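Long-range contact in chloroplastic group IIB intron splicing facilitator CRS2, chloroplastic (Zea mays, PDB 1RYB), which is required for the splicing of group IIB introns in chloroplasts, acting in complexes with CAF1 or CAF2, although it belongs to the peptidyl-tRNA hydrolase family: residues W18-L23 and H101-Y106. Residues are numbered along the deposited sequence; the frame is centred on the assembly and turned at random.
Sequences WLIAGL and HILLIY
Strands 18-22 and 102-106 run parallel, Leu19 beside Ile102 through Gly22 beside Ile105, their short axes 4.8 Å apart and diverging by 17°, and five backbone hydrogen bonds join the segments, from Leu19 N-H on the carbonyl of His101 at one end as far as Leu23 N-H on the carbonyl of Ile105 at the other. These are neighbouring central strands of the mixed sheet in the alpha/beta fold of the peptidyl-tRNA hydrolase family; strand 70-77 bonds to the other edge of 18-22.

At the start of the pair Trp18 and His101 stack face to face, the five-membered ring of the indole lying on the imidazole with centroids 3.7 Å apart and planes 12° apart. Both side chains hold CG anti to the carbonyl carbon (chi1 -76° in Trp18), which lets the rings overlap, Trp18 NE1 lying over the centre of the imidazole, while His101 CB sits over the pyrrole face in a CH-pi contact. His101 ND1 is hydrogen-bonded to Pro17 O, which helps fix the rotation of the ring. An alanine in place of Trp18 would probably leave one face of the His101 ring without its stacking partner and open a gap beside Leu103, whose CB lies at the indole edge.

On one face of the sheet Ile20 CG2 meets Ile105 CD1 at 4.0 Å, the two side chains lying side by side and pointing the same way, and helix 37-48 packs on both through Val42. Helix 84-94 covers the face bearing Leu19 and Ala21. The strands lead toward His35 and Asp107, by similarity the proton acceptor and its supporting aspartate of active peptidyl-tRNA hydrolases; CRS2 itself has no such activity. The ring of Tyr106 leads away from strand 18-22, its OH hydrogen-bonded to Ser147 OG, while its CB stays against Leu23 CD1; the other methyl, Leu23 CD2, packs 3.6 Å from Leu104 CD1.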
loop_
_atom_site.group_PDB
_atom_site.type_symbol
_atom_site.label_atom_id
_atom_site.label_comp_id
_atom_site.label_asym_id
_atom_site.label_seq_id
_atom_site.Cartn_x
_atom_site.Cartn_y
_atom_site.Cartn_z
ATOM N N TRP A 18 -12.241 -2.870 6.879
ATOM C CA TRP A 18 -11.270 -2.192 6.017
ATOM C C TRP A 18 -10.499 -3.213 5.218
ATOM O O TRP A 18 -10.286 -4.350 5.653
ATOM C CB TRP A 18 -10.214 -1.366 6.791
ATOM C CG TRP A 18 -10.765 -0.065 7.321
ATOM C CD1 TRP A 18 -11.750 0.072 8.305
ATOM C CD2 TRP A 18 -10.353 1.264 6.956
ATOM N NE1 TRP A 18 -11.976 1.396 8.536
ATOM C CE2 TRP A 18 -11.152 2.160 7.705
ATOM C CE3 TRP A 18 -9.443 1.783 6.023
ATOM C CZ2 TRP A 18 -10.928 3.540 7.644
ATOM C CZ3 TRP A 18 -9.336 3.194 5.891
ATOM C CH2 TRP A 18 -10.067 4.029 6.683
ATOM N N LEU A 19 -10.045 -2.768 4.051
ATOM C CA LEU A 19 -9.189 -3.609 3.246
ATOM C C LEU A 19 -7.936 -2.799 3.092
ATOM O O LEU A 19 -7.990 -1.733 2.543
ATOM C CB LEU A 19 -9.874 -3.933 1.904
ATOM C CG LEU A 19 -9.118 -4.910 0.971
ATOM C CD1 LEU A 19 -10.054 -5.102 -0.257
ATOM C CD2 LEU A 19 -7.859 -4.190 0.438
ATOM N N ILE A 20 -6.821 -3.286 3.635
ATOM C CA ILE A 20 -5.589 -2.584 3.619
ATOM C C ILE A 20 -4.693 -3.270 2.632
ATOM O O ILE A 20 -4.181 -4.419 2.891
ATOM C CB ILE A 20 -4.984 -2.581 5.072
ATOM C CG1 ILE A 20 -5.938 -1.813 6.072
ATOM C CG2 ILE A 20 -3.581 -1.904 5.042
ATOM C CD1 ILE A 20 -5.571 -2.026 7.494
ATOM N N ALA A 21 -4.454 -2.593 1.497
ATOM C CA ALA A 21 -3.683 -3.265 0.420
ATOM C C ALA A 21 -2.382 -2.567 0.119
ATOM O O ALA A 21 -2.371 -1.382 -0.032
ATOM C CB ALA A 21 -4.556 -3.304 -0.874
ATOM N N GLY A 22 -1.290 -3.329 0.089
ATOM C CA GLY A 22 0.030 -2.786 -0.232
ATOM C C GLY A 22 0.386 -3.334 -1.633
ATOM O O GLY A 22 0.167 -4.555 -1.915
ATOM N N LEU A 23 0.821 -2.408 -2.544
ATOM C CA LEU A 23 1.162 -2.717 -3.927
ATOM C C LEU A 23 2.595 -3.223 -4.092
ATOM O O LEU A 23 3.541 -2.800 -3.382
ATOM C CB LEU A 23 0.921 -1.509 -4.813
ATOM C CG LEU A 23 -0.535 -1.050 -4.682
ATOM C CD1 LEU A 23 -0.819 -0.043 -5.771
ATOM C CD2 LEU A 23 -1.489 -2.258 -4.901
ATOM N N HIS A 101 -13.115 2.657 2.778
ATOM C CA HIS A 101 -12.320 1.801 3.673
ATOM C C HIS A 101 -11.344 0.918 2.918
ATOM O O HIS A 101 -10.814 -0.064 3.462
ATOM C CB HIS A 101 -13.233 0.913 4.533
ATOM C CG HIS A 101 -13.901 1.661 5.609
ATOM N ND1 HIS A 101 -14.753 1.025 6.482
ATOM C CD2 HIS A 101 -13.844 3.012 5.951
ATOM C CE1 HIS A 101 -15.208 1.988 7.341
ATOM N NE2 HIS A 101 -14.665 3.194 7.018
ATOM N N ILE A 102 -11.141 1.254 1.650
ATOM C CA ILE A 102 -10.173 0.543 0.844
ATOM C C ILE A 102 -8.929 1.381 0.873
ATOM O O ILE A 102 -8.861 2.421 0.189
ATOM C CB ILE A 102 -10.634 0.416 -0.607
ATOM C CG1 ILE A 102 -11.983 -0.370 -0.668
ATOM C CG2 ILE A 102 -9.546 -0.310 -1.412
ATOM C CD1 ILE A 102 -12.549 -0.439 -2.068
ATOM N N LEU A 103 -7.920 0.944 1.704
ATOM C CA LEU A 103 -6.707 1.727 1.873
ATOM C C LEU A 103 -5.632 1.184 0.983
ATOM O O LEU A 103 -5.205 0.035 1.152
ATOM C CB LEU A 103 -6.264 1.712 3.351
ATOM C CG LEU A 103 -4.915 2.321 3.701
ATOM C CD1 LEU A 103 -4.924 3.832 3.390
ATOM C CD2 LEU A 103 -4.768 2.171 5.223
ATOM N N LEU A 104 -5.112 2.081 0.094
ATOM C CA LEU A 104 -3.998 1.679 -0.756
ATOM C C LEU A 104 -2.704 2.230 -0.229
ATOM O O LEU A 104 -2.602 3.408 0.063
ATOM C CB LEU A 104 -4.117 2.126 -2.259
ATOM C CG LEU A 104 -4.794 1.114 -3.139
ATOM C CD1 LEU A 104 -3.884 -0.052 -3.457
ATOM C CD2 LEU A 104 -6.143 0.657 -2.536
ATOM N N ILE A 105 -1.670 1.373 -0.186
ATOM C CA ILE A 105 -0.326 1.739 0.281
ATOM C C ILE A 105 0.680 1.487 -0.847
ATOM O O ILE A 105 0.765 0.355 -1.330
ATOM C CB ILE A 105 0.016 0.962 1.586
ATOM C CG1 ILE A 105 -1.129 1.150 2.582
ATOM C CG2 ILE A 105 1.362 1.492 2.171
ATOM C CD1 ILE A 105 -0.714 0.646 3.983
ATOM N N TYR A 106 1.488 2.493 -1.220
ATOM C CA TYR A 106 2.357 2.280 -2.410
ATOM C C TYR A 106 3.495 3.284 -2.468
ATOM O O TYR A 106 3.530 4.208 -1.674
ATOM C CB TYR A 106 1.459 2.437 -3.695
ATOM C CG TYR A 106 0.946 3.903 -3.800
ATOM C CD1 TYR A 106 1.664 4.864 -4.511
ATOM C CD2 TYR A 106 -0.143 4.374 -3.072
ATOM C CE1 TYR A 106 1.213 6.178 -4.594
ATOM C CE2 TYR A 106 -0.511 5.729 -2.997
ATOM C CZ TYR A 106 0.141 6.630 -3.834
ATOM O OH TYR A 106 -0.189 7.991 -3.844
#